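Side-chain contacts in cysteine desulfurase (Elizabethkingia anophelis NUHP1, PDB 5VPR), which probably removes sulfur from L-cysteine to yield L-alanine and a persulfurated carrier, using pyridoxal 5'-phosphate as cofactor: residues Arg80-Val83 with Gln84-Ile87; Tyr110-Thr113 with Asp114-Lys118; Ile189-Ile192 with Ile193-Arg197; Ala209-Ala212 with Pro213-Ile217. All coordinates share one frame; numbering follows the deposited sequence.

Contact 1. Residues Arg80-Val83 with Gln84-Ile87; sequences RKKV and QRFI
The last two turns of helix 67-87 bring Arg85 back over Lys81 and Lys82, one turn earlier. The backbone is regularly alpha-helical: Arg85 N donates a hydrogen bond to Lys81 O at 3.0 Å, and Ile87 N reaches Val83 O at 3.0 Å. Arg85 CG starts out beside its own backbone N, and the bend at chi3 (-68°) then folds the guanidinium back so that one face lies over Lys81 O, with CZ 3.6 Å from that oxygen. Of its terminal nitrogens, NH1 lies 3.8 Å from Lys81 CB and NH2 4.0 Å from Lys82 CG. A long, flexible arginine suits this exposed flank. Lys82 runs out extended to a salt bridge with Asp298, while buried Arg80 turns away to Glu281 and Glu77. On the buried side, Val83 packs on strand 95-98 and Phe86 on helix 287-303; Ile87 CG1 comes within 3.5 Å of Val83 O. Lys81 O thus accepts a backbone hydrogen bond while a cationic face lies over it, so the guanidinium probably adds an electrostatic attraction to this carbonyl near the C-terminal, partially negative end of the helix.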
ATOM      1  N   ARG A  80       9.416  15.665  -3.782  1.00 34.22           N
ATOM      2  CA  ARG A  80       9.573  15.316  -2.373  1.00 37.68           C
ATOM      3  C   ARG A  80       8.650  16.147  -1.494  1.00 33.91           C
ATOM      4  O   ARG A  80       8.078  15.631  -0.527  1.00 36.76           O
ATOM      5  CB  ARG A  80      11.021  15.493  -1.921  1.00 37.24           C
ATOM      6  CG  ARG A  80      11.291  14.840  -0.546  1.00 37.72           C
ATOM      7  CD  ARG A  80      12.715  15.122  -0.007  1.00 38.48           C
ATOM      8  NE  ARG A  80      13.795  14.946  -0.995  1.00 35.06           N
ATOM      9  CZ  ARG A  80      14.497  13.827  -1.192  1.00 43.88           C
ATOM     10  NH1 ARG A  80      14.246  12.724  -0.493  1.00 37.68           N
ATOM     11  NH2 ARG A  80      15.475  13.807  -2.099  1.00 40.27           N
ATOM     12  N   LYS A  81       8.493  17.438  -1.807  1.00 40.34           N
ATOM     13  CA  LYS A  81       7.645  18.285  -0.975  1.00 42.45           C
ATOM     14  C   LYS A  81       6.171  17.958  -1.167  1.00 44.21           C
ATOM     15  O   LYS A  81       5.375  18.095  -0.226  1.00 44.85           O
ATOM     16  CB  LYS A  81       7.920  19.767  -1.261  1.00 38.66           C
ATOM     17  CG  LYS A  81       9.354  20.231  -0.906  1.00 38.74           C
ATOM     18  CD  LYS A  81       9.502  21.742  -1.056  1.00 42.80           C
ATOM     19  CE  LYS A  81      10.931  22.198  -0.750  1.00 49.12           C
ATOM     20  NZ  LYS A  81      11.889  21.474  -1.642  1.00 54.36           N
ATOM     21  N   LYS A  82       5.782  17.527  -2.368  1.00 40.49           N
ATOM     22  CA  LYS A  82       4.411  17.065  -2.567  1.00 46.90           C
ATOM     23  C   LYS A  82       4.111  15.863  -1.677  1.00 43.43           C
ATOM     24  O   LYS A  82       3.067  15.811  -1.017  1.00 41.88           O
ATOM     25  CB  LYS A  82       4.171  16.715  -4.036  1.00 46.40           C
ATOM     26  CG  LYS A  82       4.248  17.888  -5.016  1.00 44.19           C
ATOM     27  CD  LYS A  82       4.087  17.340  -6.440  1.00 47.01           C
ATOM     28  CE  LYS A  82       4.235  18.384  -7.541  1.00 48.10           C
ATOM     29  NZ  LYS A  82       4.016  17.710  -8.875  1.00 45.64           N
ATOM     30  N   VAL A  83       5.021  14.885  -1.647  1.00 33.70           N
ATOM     31  CA  VAL A  83       4.823  13.712  -0.799  1.00 31.87           C
ATOM     32  C   VAL A  83       4.819  14.113   0.673  1.00 37.86           C
ATOM     33  O   VAL A  83       4.000  13.619   1.459  1.00 36.86           O
ATOM     34  CB  VAL A  83       5.899  12.647  -1.088  1.00 31.97           C
ATOM     35  CG1 VAL A  83       5.736  11.464  -0.146  1.00 32.31           C
ATOM     36  CG2 VAL A  83       5.818  12.179  -2.545  1.00 29.92           C
ATOM     37  N   GLN A  84       5.735  15.009   1.067  1.00 32.46           N
ATOM     38  CA  GLN A  84       5.760  15.523   2.439  1.00 36.24           C
ATOM     39  C   GLN A  84       4.393  16.050   2.867  1.00 42.67           C
ATOM     40  O   GLN A  84       3.855  15.653   3.908  1.00 44.46           O
ATOM     41  CB  GLN A  84       6.814  16.633   2.570  1.00 37.67           C
ATOM     42  CG  GLN A  84       6.935  17.169   4.004  1.00 42.55           C
ATOM     43  CD  GLN A  84       7.411  18.604   4.089  1.00 47.83           C
ATOM     44  OE1 GLN A  84       7.909  19.177   3.115  1.00 49.58           O
ATOM     45  NE2 GLN A  84       7.250  19.202   5.265  1.00 44.88           N
ATOM     46  N   ARG A  85       3.814  16.950   2.065  1.00 41.20           N
ATOM     47  CA  ARG A  85       2.493  17.490   2.388  1.00 44.05           C
ATOM     48  C   ARG A  85       1.416  16.411   2.348  1.00 49.01           C
ATOM     49  O   ARG A  85       0.469  16.445   3.141  1.00 48.79           O
ATOM     50  CB  ARG A  85       2.148  18.633   1.428  1.00 40.80           C
ATOM     51  CG  ARG A  85       2.949  19.914   1.681  1.00 51.85           C
ATOM     52  CD  ARG A  85       2.448  21.083   0.834  1.00 53.66           C
ATOM     53  NE  ARG A  85       2.730  20.868  -0.577  1.00 59.75           N
ATOM     54  CZ  ARG A  85       3.874  21.201  -1.170  1.00 65.62           C
ATOM     55  NH1 ARG A  85       4.843  21.781  -0.468  1.00 67.85           N
ATOM     56  NH2 ARG A  85       4.047  20.957  -2.466  1.00 58.92           N
ATOM     57  N   PHE A  86       1.566  15.440   1.448  1.00 41.18           N
ATOM     58  CA  PHE A  86       0.598  14.358   1.298  1.00 41.17           C
ATOM     59  C   PHE A  86       0.467  13.529   2.575  1.00 46.68           C
ATOM     60  O   PHE A  86      -0.648  13.162   2.966  1.00 46.45           O
ATOM     61  CB  PHE A  86       1.019  13.489   0.105  1.00 36.92           C
ATOM     62  CG  PHE A  86       0.059  12.387  -0.236  1.00 33.49           C
ATOM     63  CD1 PHE A  86      -1.183  12.672  -0.782  1.00 42.51           C
ATOM     64  CD2 PHE A  86       0.419  11.058  -0.050  1.00 38.56           C
ATOM     65  CE1 PHE A  86      -2.061  11.643  -1.135  1.00 46.20           C
ATOM     66  CE2 PHE A  86      -0.458  10.021  -0.392  1.00 38.47           C
ATOM     67  CZ  PHE A  86      -1.693  10.316  -0.930  1.00 42.65           C
ATOM     68  N   ILE A  87       1.581  13.235   3.251  1.00 40.59           N
ATOM     69  CA  ILE A  87       1.545  12.469   4.498  1.00 40.37           C
ATOM     70  C   ILE A  87       1.677  13.366   5.732  1.00 43.16           C
ATOM     71  O   ILE A  87       1.750  12.857   6.858  1.00 43.12           O
ATOM     72  CB  ILE A  87       2.618  11.366   4.518  1.00 37.70           C
ATOM     73  CG1 ILE A  87       4.027  11.981   4.578  1.00 31.37           C
ATOM     74  CG2 ILE A  87       2.442  10.412   3.316  1.00 39.63           C
ATOM     75  CD1 ILE A  87       5.155  10.923   4.656  1.00 34.99           C
TER

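Contact 2. Residues Tyr110-Thr113 with Asp114-Lys118; sequences YAMT and DLIKK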
ATOM      1  N   TYR A 110      18.158  -3.302   8.100  1.00 63.26           N
ATOM      2  CA  TYR A 110      19.617  -3.333   8.095  1.00 68.46           C
ATOM      3  C   TYR A 110      20.195  -2.243   8.987  1.00 65.45           C
ATOM      4  O   TYR A 110      21.167  -2.484   9.711  1.00 65.52           O
ATOM      5  CB  TYR A 110      20.152  -3.195   6.667  1.00 72.96           C
ATOM      6  CG  TYR A 110      20.181  -4.482   5.868  1.00 78.10           C
ATOM      7  CD1 TYR A 110      19.476  -4.601   4.672  1.00 85.60           C
ATOM      8  CD2 TYR A 110      20.922  -5.575   6.302  1.00 83.66           C
ATOM      9  CE1 TYR A 110      19.507  -5.777   3.932  1.00 86.05           C
ATOM     10  CE2 TYR A 110      20.958  -6.755   5.570  1.00 88.95           C
ATOM     11  CZ  TYR A 110      20.248  -6.851   4.387  1.00 88.01           C
ATOM     12  OH  TYR A 110      20.283  -8.021   3.662  1.00 84.91           O
ATOM     13  N   ALA A 111      19.615  -1.040   8.959  1.00 60.43           N
ATOM     14  CA  ALA A 111      20.152   0.044   9.773  1.00 59.11           C
ATOM     15  C   ALA A 111      19.913  -0.173  11.270  1.00 60.60           C
ATOM     16  O   ALA A 111      20.654   0.385  12.085  1.00 64.40           O
ATOM     17  CB  ALA A 111      19.563   1.382   9.316  1.00 53.49           C
ATOM     18  N   MET A 112      18.915  -0.977  11.659  1.00 61.83           N
ATOM     19  CA  MET A 112      18.699  -1.254  13.079  1.00 61.07           C
ATOM     20  C   MET A 112      19.759  -2.179  13.663  1.00 68.06           C
ATOM     21  O   MET A 112      19.870  -2.259  14.892  1.00 62.75           O
ATOM     22  CB  MET A 112      17.326  -1.890  13.330  1.00 47.49           C
ATOM     23  CG  MET A 112      16.131  -0.971  13.137  1.00 53.92           C
ATOM     24  SD  MET A 112      15.999   0.330  14.371  1.00 62.86           S
ATOM     25  CE  MET A 112      15.918  -0.638  15.878  1.00 59.97           C
ATOM     26  N   THR A 113      20.516  -2.883  12.811  1.00 59.23           N
ATOM     27  CA  THR A 113      21.409  -3.945  13.277  1.00 62.64           C
ATOM     28  C   THR A 113      22.264  -3.491  14.454  1.00 63.17           C
ATOM     29  O   THR A 113      22.438  -4.235  15.428  1.00 65.35           O
ATOM     30  CB  THR A 113      22.305  -4.430  12.129  1.00 67.23           C
ATOM     31  OG1 THR A 113      21.500  -5.024  11.100  1.00 67.18           O
ATOM     32  CG2 THR A 113      23.321  -5.466  12.633  1.00 61.40           C
ATOM     33  N   ASP A 114      22.772  -2.257  14.400  1.00 69.71           N
ATOM     34  CA  ASP A 114      23.658  -1.754  15.442  1.00 81.16           C
ATOM     35  C   ASP A 114      22.926  -1.390  16.729  1.00 81.29           C
ATOM     36  O   ASP A 114      23.559  -1.348  17.788  1.00 80.28           O
ATOM     37  CB  ASP A 114      24.436  -0.535  14.932  1.00 91.44           C
ATOM     38  CG  ASP A 114      25.690  -0.919  14.153  1.00 98.52           C
ATOM     39  OD1 ASP A 114      26.040  -2.121  14.125  1.00 97.99           O
ATOM     40  OD2 ASP A 114      26.329  -0.014  13.571  1.00100.27           O
ATOM     41  N   LEU A 115      21.621  -1.135  16.675  1.00 73.95           N
ATOM     42  CA  LEU A 115      20.874  -0.762  17.870  1.00 70.02           C
ATOM     43  C   LEU A 115      20.224  -1.951  18.571  1.00 73.80           C
ATOM     44  O   LEU A 115      19.498  -1.750  19.549  1.00 75.61           O
ATOM     45  CB  LEU A 115      19.801   0.275  17.516  1.00 66.51           C
ATOM     46  CG  LEU A 115      20.272   1.556  16.820  1.00 68.94           C
ATOM     47  CD1 LEU A 115      19.074   2.335  16.280  1.00 71.52           C
ATOM     48  CD2 LEU A 115      21.085   2.420  17.754  1.00 66.19           C
ATOM     49  N   ILE A 116      20.465  -3.177  18.114  1.00 76.05           N
ATOM     50  CA  ILE A 116      19.825  -4.364  18.674  1.00 75.35           C
ATOM     51  C   ILE A 116      20.901  -5.255  19.273  1.00 73.95           C
ATOM     52  O   ILE A 116      21.819  -5.682  18.564  1.00 74.13           O
ATOM     53  CB  ILE A 116      19.024  -5.134  17.616  1.00 72.60           C
ATOM     54  CG1 ILE A 116      18.116  -4.182  16.850  1.00 73.46           C
ATOM     55  CG2 ILE A 116      18.220  -6.231  18.286  1.00 74.66           C
ATOM     56  CD1 ILE A 116      17.173  -3.436  17.731  1.00 70.44           C
ATOM     57  N   LYS A 117      20.769  -5.558  20.570  1.00 78.78           N
ATOM     58  CA  LYS A 117      21.738  -6.340  21.322  1.00 82.26           C
ATOM     59  C   LYS A 117      21.227  -7.771  21.527  1.00 88.12           C
ATOM     60  O   LYS A 117      20.175  -8.165  21.013  1.00 82.22           O
ATOM     61  CB  LYS A 117      22.054  -5.645  22.650  1.00 78.38           C
ATOM     62  N   LYS A 118      21.954  -8.540  22.343  1.00 99.96           N
ATOM     63  CA  LYS A 118      21.928 -10.001  22.280  1.00106.19           C
ATOM     64  C   LYS A 118      20.605 -10.631  22.702  1.00101.19           C
ATOM     65  O   LYS A 118      20.393 -11.813  22.418  1.00108.72           O
ATOM     66  CB  LYS A 118      23.051 -10.579  23.145  1.00112.13           C
TER
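Met112 reaches across the turn that follows helix 101-111 to touch Leu115 and Ile116. Its CB starts a chain in which CG lies beside the backbone N (chi1 -70°), and bends at chi2 and chi3 curl the thioether back, so that the end of the chain approaches the residues that follow. SD meets Leu115 CD1 at 4.1 Å, the two side chains crossing at about a right angle, and the terminal CE rests 3.6 Å from Ile116 CD1. Unbranched and pliable, methionine can follow such a curved path between two branched neighbours. Its backbone carbonyl is also engaged: Leu115 N binds Met112 O at 2.7 Å from above the carbonyl plane, in a 3-10 turn, where the donor is three residues on, and Ile116 CG1 packs against the same oxygen at 3.3 Å. A weak bond from Ile116 N to Thr113 O, 3.5 Å long, carries the turn onward. At the other flank Thr113 OG1 donates to Tyr110 O at 2.9 Å, and Thr113 N reaches that oxygen from the same face; Arg142 is a further partner of the hydroxyl. The methionine also touches Leu139, Leu173 and Phe203. Local bonds are thus accepted by the backbone oxygens of Tyr110, Met112 and Thr113, while Met112 and Ile116 are buried and Leu115 sits at the margin; polar backbone and apolar side-chain contacts together accompany the turn before strand 121-125.

Contact 3. Residues Ile189-Ile192 with Ile193-Arg197; sequences IDEI and IRKVR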
ATOM      1  N   ILE A 189      -4.212   0.792  14.236  1.00 39.87           N
ATOM      2  CA  ILE A 189      -2.863   1.364  14.366  1.00 39.55           C
ATOM      3  C   ILE A 189      -2.765   2.332  15.544  1.00 39.69           C
ATOM      4  O   ILE A 189      -1.747   2.362  16.254  1.00 37.36           O
ATOM      5  CB  ILE A 189      -2.460   2.046  13.049  1.00 37.04           C
ATOM      6  CG1 ILE A 189      -2.238   0.994  11.972  1.00 46.57           C
ATOM      7  CG2 ILE A 189      -1.183   2.850  13.219  1.00 53.71           C
ATOM      8  CD1 ILE A 189      -1.274  -0.069  12.385  1.00 45.33           C
ATOM      9  N   ASP A 190      -3.794   3.162  15.760  1.00 44.31           N
ATOM     10  CA  ASP A 190      -3.685   4.181  16.810  1.00 42.60           C
ATOM     11  C   ASP A 190      -3.675   3.549  18.195  1.00 49.44           C
ATOM     12  O   ASP A 190      -2.942   3.993  19.090  1.00 41.36           O
ATOM     13  CB  ASP A 190      -4.825   5.193  16.703  1.00 55.96           C
ATOM     14  CG  ASP A 190      -4.680   6.105  15.501  1.00 75.51           C
ATOM     15  OD1 ASP A 190      -3.585   6.122  14.891  1.00 82.45           O
ATOM     16  OD2 ASP A 190      -5.663   6.802  15.162  1.00 85.71           O
ATOM     17  N   GLU A 191      -4.485   2.512  18.387  1.00 41.74           N
ATOM     18  CA  GLU A 191      -4.471   1.777  19.646  1.00 49.55           C
ATOM     19  C   GLU A 191      -3.148   1.043  19.842  1.00 41.80           C
ATOM     20  O   GLU A 191      -2.600   1.024  20.950  1.00 42.51           O
ATOM     21  CB  GLU A 191      -5.636   0.795  19.661  1.00 47.87           C
ATOM     22  CG  GLU A 191      -5.883   0.132  20.985  1.00 57.17           C
ATOM     23  CD  GLU A 191      -7.003  -0.864  20.878  1.00 58.44           C
ATOM     24  OE1 GLU A 191      -7.100  -1.765  21.740  1.00 69.99           O
ATOM     25  OE2 GLU A 191      -7.773  -0.748  19.899  1.00 55.70           O
ATOM     26  N   ILE A 192      -2.617   0.441  18.772  1.00 40.31           N
ATOM     27  CA  ILE A 192      -1.340  -0.271  18.863  1.00 39.56           C
ATOM     28  C   ILE A 192      -0.215   0.686  19.255  1.00 46.35           C
ATOM     29  O   ILE A 192       0.567   0.410  20.171  1.00 44.60           O
ATOM     30  CB  ILE A 192      -1.023  -0.981  17.531  1.00 38.27           C
ATOM     31  CG1 ILE A 192      -2.026  -2.103  17.252  1.00 45.82           C
ATOM     32  CG2 ILE A 192       0.424  -1.499  17.520  1.00 41.30           C
ATOM     33  CD1 ILE A 192      -1.874  -2.723  15.841  1.00 38.99           C
ATOM     34  N   ILE A 193      -0.116   1.825  18.560  1.00 38.45           N
ATOM     35  CA  ILE A 193       0.938   2.799  18.840  1.00 38.38           C
ATOM     36  C   ILE A 193       0.827   3.314  20.270  1.00 40.03           C
ATOM     37  O   ILE A 193       1.826   3.407  20.989  1.00 43.88           O
ATOM     38  CB  ILE A 193       0.884   3.943  17.816  1.00 37.63           C
ATOM     39  CG1 ILE A 193       1.363   3.441  16.447  1.00 41.14           C
ATOM     40  CG2 ILE A 193       1.769   5.101  18.253  1.00 38.80           C
ATOM     41  CD1 ILE A 193       1.248   4.479  15.366  1.00 38.57           C
ATOM     42  N   ARG A 194      -0.393   3.630  20.713  1.00 41.19           N
ATOM     43  CA  ARG A 194      -0.593   4.044  22.097  1.00 43.02           C
ATOM     44  C   ARG A 194      -0.060   2.991  23.064  1.00 46.55           C
ATOM     45  O   ARG A 194       0.644   3.320  24.025  1.00 52.02           O
ATOM     46  CB  ARG A 194      -2.080   4.315  22.352  1.00 44.91           C
ATOM     47  CG  ARG A 194      -2.339   5.565  23.156  1.00 57.91           C
ATOM     48  CD  ARG A 194      -3.831   5.770  23.445  1.00 67.54           C
ATOM     49  NE  ARG A 194      -4.642   5.575  22.246  1.00 76.90           N
ATOM     50  CZ  ARG A 194      -5.513   4.585  22.093  1.00 67.52           C
ATOM     51  NH1 ARG A 194      -5.696   3.716  23.081  1.00 63.68           N
ATOM     52  NH2 ARG A 194      -6.206   4.471  20.964  1.00 61.83           N
ATOM     53  N   LYS A 195      -0.385   1.712  22.826  1.00 43.19           N
ATOM     54  CA  LYS A 195       0.147   0.652  23.680  1.00 46.51           C
ATOM     55  C   LYS A 195       1.667   0.588  23.618  1.00 45.07           C
ATOM     56  O   LYS A 195       2.328   0.446  24.655  1.00 46.21           O
ATOM     57  CB  LYS A 195      -0.431  -0.708  23.300  1.00 46.76           C
ATOM     58  CG  LYS A 195      -1.897  -0.937  23.622  1.00 55.45           C
ATOM     59  CD  LYS A 195      -2.375  -2.219  22.916  1.00 57.30           C
ATOM     60  CE  LYS A 195      -3.817  -2.590  23.277  1.00 57.83           C
ATOM     61  NZ  LYS A 195      -4.022  -2.611  24.752  1.00 61.90           N
ATOM     62  N   VAL A 196       2.242   0.685  22.414  1.00 41.66           N
ATOM     63  CA  VAL A 196       3.691   0.561  22.277  1.00 44.49           C
ATOM     64  C   VAL A 196       4.413   1.731  22.957  1.00 44.49           C
ATOM     65  O   VAL A 196       5.455   1.542  23.586  1.00 42.97           O
ATOM     66  CB  VAL A 196       4.082   0.437  20.788  1.00 39.68           C
ATOM     67  CG1 VAL A 196       5.607   0.421  20.643  1.00 40.32           C
ATOM     68  CG2 VAL A 196       3.476  -0.815  20.163  1.00 39.25           C
ATOM     69  N   ARG A 197       3.877   2.957  22.835  1.00 42.19           N
ATOM     70  CA  ARG A 197       4.489   4.106  23.494  1.00 43.34           C
ATOM     71  C   ARG A 197       4.395   3.998  25.010  1.00 52.88           C
ATOM     72  O   ARG A 197       5.319   4.405  25.721  1.00 48.73           O
ATOM     73  CB  ARG A 197       3.832   5.409  23.045  1.00 48.12           C
ATOM     74  CG  ARG A 197       3.980   5.734  21.587  1.00 48.61           C
ATOM     75  CD  ARG A 197       5.420   5.801  21.168  1.00 53.36           C
ATOM     76  NE  ARG A 197       5.538   6.444  19.866  1.00 55.61           N
ATOM     77  CZ  ARG A 197       6.590   6.313  19.064  1.00 55.33           C
ATOM     78  NH1 ARG A 197       7.610   5.547  19.424  1.00 55.02           N
ATOM     79  NH2 ARG A 197       6.614   6.936  17.895  1.00 49.67           N
TER
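Ile192 O receives the shortest hydrogen bond between residues 189-192 and 193-197, from Val196 N at 2.8 Å, with the nitrogen nearly in line with the carbonyl. Val196 CG2 also presses on this oxygen at 3.2 Å, and the two side chains run alongside one another in the same direction, their CG2 methyls 4.1 Å apart. A turn earlier, Ile189 CG2 meets Ile193 CD1 at 3.6 Å; CG2 of Ile189 stands opposite the backbone N, beside the carbonyl carbon, which directs it along the helix to its partner. Beta-branched residues suit this face, since their methyls spread close to the backbone and pack against the sheet. The outer face is charged instead. Glu191 and Lys195 extend in parallel, Glu191 OE1 touching Lys195 CE at 3.7 Å, but OE1 and NZ remain 4.4 Å apart, too far for a salt bridge; the ammonium pairs with Asp164. Arg194 bends at chi3 to lay one guanidinium face over the backbone, NH2 coming within 3.5 Å of Glu191 CA, and its plane lies only 12° from that of the Glu191 carboxylate without their charged atoms meeting. Helix 189-199 is the connection of a beta-alpha-beta unit: Ile189 and Ile192 rest on Val176 and Val196 on Val174 of strand 171-177, while Ile193 and Val196 cover Ile204 of the parallel neighbour, strand 203-207.

Contact 4. Residues Ala209-Ala212 with Pro213-Ile217; sequences AQAA and PHFEI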
ATOM      1  N   ALA A 209       1.603   0.435   2.719  1.00 28.55           N
ATOM      2  CA  ALA A 209       1.495   0.211   1.274  1.00 30.24           C
ATOM      3  C   ALA A 209       0.039   0.076   0.837  1.00 37.91           C
ATOM      4  O   ALA A 209      -0.358   0.611  -0.206  1.00 36.49           O
ATOM      5  CB  ALA A 209       2.292  -1.026   0.858  1.00 35.48           C
ATOM      6  N   GLN A 210      -0.777  -0.621   1.623  1.00 41.49           N
ATOM      7  CA  GLN A 210      -2.176  -0.804   1.262  1.00 42.53           C
ATOM      8  C   GLN A 210      -3.067   0.271   1.867  1.00 43.14           C
ATOM      9  O   GLN A 210      -4.276   0.267   1.633  1.00 45.84           O
ATOM     10  CB  GLN A 210      -2.646  -2.201   1.684  1.00 43.63           C
ATOM     11  CG  GLN A 210      -3.863  -2.709   0.922  1.00 70.26           C
ATOM     12  CD  GLN A 210      -3.652  -2.707  -0.588  1.00 73.49           C
ATOM     13  OE1 GLN A 210      -4.359  -2.011  -1.326  1.00 67.77           O
ATOM     14  NE2 GLN A 210      -2.669  -3.487  -1.052  1.00 72.84           N
ATOM     15  N   ALA A 211      -2.498   1.186   2.643  1.00 39.67           N
ATOM     16  CA  ALA A 211      -3.259   2.275   3.227  1.00 41.80           C
ATOM     17  C   ALA A 211      -3.183   3.550   2.401  1.00 40.06           C
ATOM     18  O   ALA A 211      -4.208   4.203   2.196  1.00 38.13           O
ATOM     19  CB  ALA A 211      -2.776   2.561   4.665  1.00 34.97           C
ATOM     20  N   ALA A 212      -1.989   3.911   1.924  1.00 36.06           N
ATOM     21  CA  ALA A 212      -1.814   5.180   1.222  1.00 36.05           C
ATOM     22  C   ALA A 212      -2.701   5.363  -0.011  1.00 42.59           C
ATOM     23  O   ALA A 212      -3.034   6.524  -0.309  1.00 38.32           O
ATOM     24  CB  ALA A 212      -0.333   5.351   0.832  1.00 40.78           C
ATOM     25  N   PRO A 213      -3.086   4.321  -0.772  1.00 34.79           N
ATOM     26  CA  PRO A 213      -3.999   4.554  -1.907  1.00 38.09           C
ATOM     27  C   PRO A 213      -5.430   4.832  -1.492  1.00 34.18           C
ATOM     28  O   PRO A 213      -6.222   5.230  -2.348  1.00 40.08           O
ATOM     29  CB  PRO A 213      -3.927   3.239  -2.715  1.00 41.23           C
ATOM     30  CG  PRO A 213      -2.724   2.534  -2.223  1.00 46.81           C
ATOM     31  CD  PRO A 213      -2.571   2.943  -0.779  1.00 38.59           C
ATOM     32  N   HIS A 214      -5.795   4.637  -0.226  1.00 35.66           N
ATOM     33  CA  HIS A 214      -7.208   4.531   0.129  1.00 37.64           C
ATOM     34  C   HIS A 214      -7.719   5.552   1.131  1.00 47.76           C
ATOM     35  O   HIS A 214      -8.904   5.885   1.083  1.00 47.82           O
ATOM     36  CB  HIS A 214      -7.499   3.124   0.656  1.00 35.88           C
ATOM     37  CG  HIS A 214      -7.329   2.077  -0.392  1.00 49.84           C
ATOM     38  ND1 HIS A 214      -8.145   2.007  -1.498  1.00 46.71           N
ATOM     39  CD2 HIS A 214      -6.398   1.105  -0.546  1.00 47.61           C
ATOM     40  CE1 HIS A 214      -7.753   1.010  -2.270  1.00 42.07           C
ATOM     41  NE2 HIS A 214      -6.695   0.446  -1.715  1.00 49.09           N
ATOM     42  N   PHE A 215      -6.891   6.056   2.038  1.00 42.68           N
ATOM     43  CA  PHE A 215      -7.384   7.094   2.936  1.00 54.07           C
ATOM     44  C   PHE A 215      -6.232   7.963   3.401  1.00 47.60           C
ATOM     45  O   PHE A 215      -5.058   7.605   3.272  1.00 39.40           O
ATOM     46  CB  PHE A 215      -8.140   6.520   4.140  1.00 59.41           C
ATOM     47  CG  PHE A 215      -7.493   5.323   4.757  1.00 52.11           C
ATOM     48  CD1 PHE A 215      -7.965   4.051   4.475  1.00 50.23           C
ATOM     49  CD2 PHE A 215      -6.435   5.468   5.639  1.00 55.12           C
ATOM     50  CE1 PHE A 215      -7.389   2.937   5.045  1.00 50.39           C
ATOM     51  CE2 PHE A 215      -5.843   4.357   6.221  1.00 55.61           C
ATOM     52  CZ  PHE A 215      -6.326   3.087   5.926  1.00 55.63           C
ATOM     53  N   GLU A 216      -6.592   9.121   3.936  1.00 49.09           N
ATOM     54  CA  GLU A 216      -5.603  10.148   4.232  1.00 49.90           C
ATOM     55  C   GLU A 216      -4.641   9.689   5.318  1.00 45.80           C
ATOM     56  O   GLU A 216      -5.038   9.032   6.281  1.00 41.19           O
ATOM     57  CB  GLU A 216      -6.292  11.445   4.655  1.00 59.47           C
ATOM     58  CG  GLU A 216      -5.313  12.528   5.109  1.00 74.51           C
ATOM     59  CD  GLU A 216      -5.934  13.912   5.192  1.00 79.00           C
ATOM     60  OE1 GLU A 216      -6.893  14.175   4.430  1.00 76.91           O
ATOM     61  OE2 GLU A 216      -5.451  14.732   6.012  1.00 74.13           O
ATOM     62  N   ILE A 217      -3.367  10.040   5.153  1.00 40.91           N
ATOM     63  CA  ILE A 217      -2.307   9.716   6.098  1.00 43.18           C
ATOM     64  C   ILE A 217      -1.811  11.012   6.729  1.00 42.94           C
ATOM     65  O   ILE A 217      -1.539  11.986   6.018  1.00 46.26           O
ATOM     66  CB  ILE A 217      -1.150   8.976   5.396  1.00 44.41           C
ATOM     67  CG1 ILE A 217      -1.639   7.681   4.737  1.00 45.19           C
ATOM     68  CG2 ILE A 217       0.019   8.751   6.361  1.00 37.06           C
ATOM     69  CD1 ILE A 217      -2.275   6.706   5.687  1.00 52.22           C
TER
HETATM   70  O   HOH W   1      -3.214   8.601   1.448  1.00 38.83           O
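Ala211 O closes a type I beta turn, Ala211 to His214, in the loop between strand 203-207 and helix 219-222, part of the large domain of this fold-type I pyridoxal-phosphate enzyme. It accepts two backbone hydrogen bonds: His214 N lies 2.9 Å away and well above the carbonyl plane, while Phe215 N, at 3.3 Å, lies almost straight beyond the oxygen, in line with the carbonyl. The Phe215 ring turns one face over the same Ala211 O, and its rim atom CZ touches Ala211 CB at 3.8 Å. This position follows from chi1 of 43°, which sets CG between the backbone N and the carbonyl carbon and so returns the ring over the turn. Alanine suits a spot with so little clearance, and Pro213, lacking an N-H, fits a position whose nitrogen need not donate; its CD packs 3.3 Å from Ala209 O.

In the next shell, His214 comes edge-on to the backbone of Gln210, with CD2 3.2 Å from Gln210 O in the ring plane. Its NE2 gives a weak hydrogen bond to Gln210 OE1, and ND1 is hydrogen-bonded to Glu312, so the imidazole has a partner at each nitrogen. Gln210 bends at chi2, and its NE2 donates to O3 of the pyridoxal-phosphate lysine at position 233; His214 is thus a second-shell neighbour that probably steadies the glutamine amide. Farther along, Ile217 packs on Phe227 of strand 226-230. One water bridges two carbonyls, donating to Ala212 O at 2.7 Å and to Phe215 O at 2.8 Å.

How the contacts relate
Contact 4 lies nearest the middle of the chain, its centre about 6 Å from the chain's own, and its Gln210 is hydrogen-bonded to the cofactor-bearing residue at position 233. Contact 1 touches it directly: Phe86 CZ lies 4.1 Å from Ala212 O, and Ile87 CB the same distance from Ile217 CG2, so the end of helix 67-87 abuts the cofactor-side loop. Contact 3 comes within about 7 Å of contact 4 at the nearest atoms; its helix leads through a short loop into strand 203-207, which in turn leads into residues 209-217. Contact 2 is peripheral, its centre 29 Å from those of contacts 1 and 4, yet Phe203 ties it to that same strand.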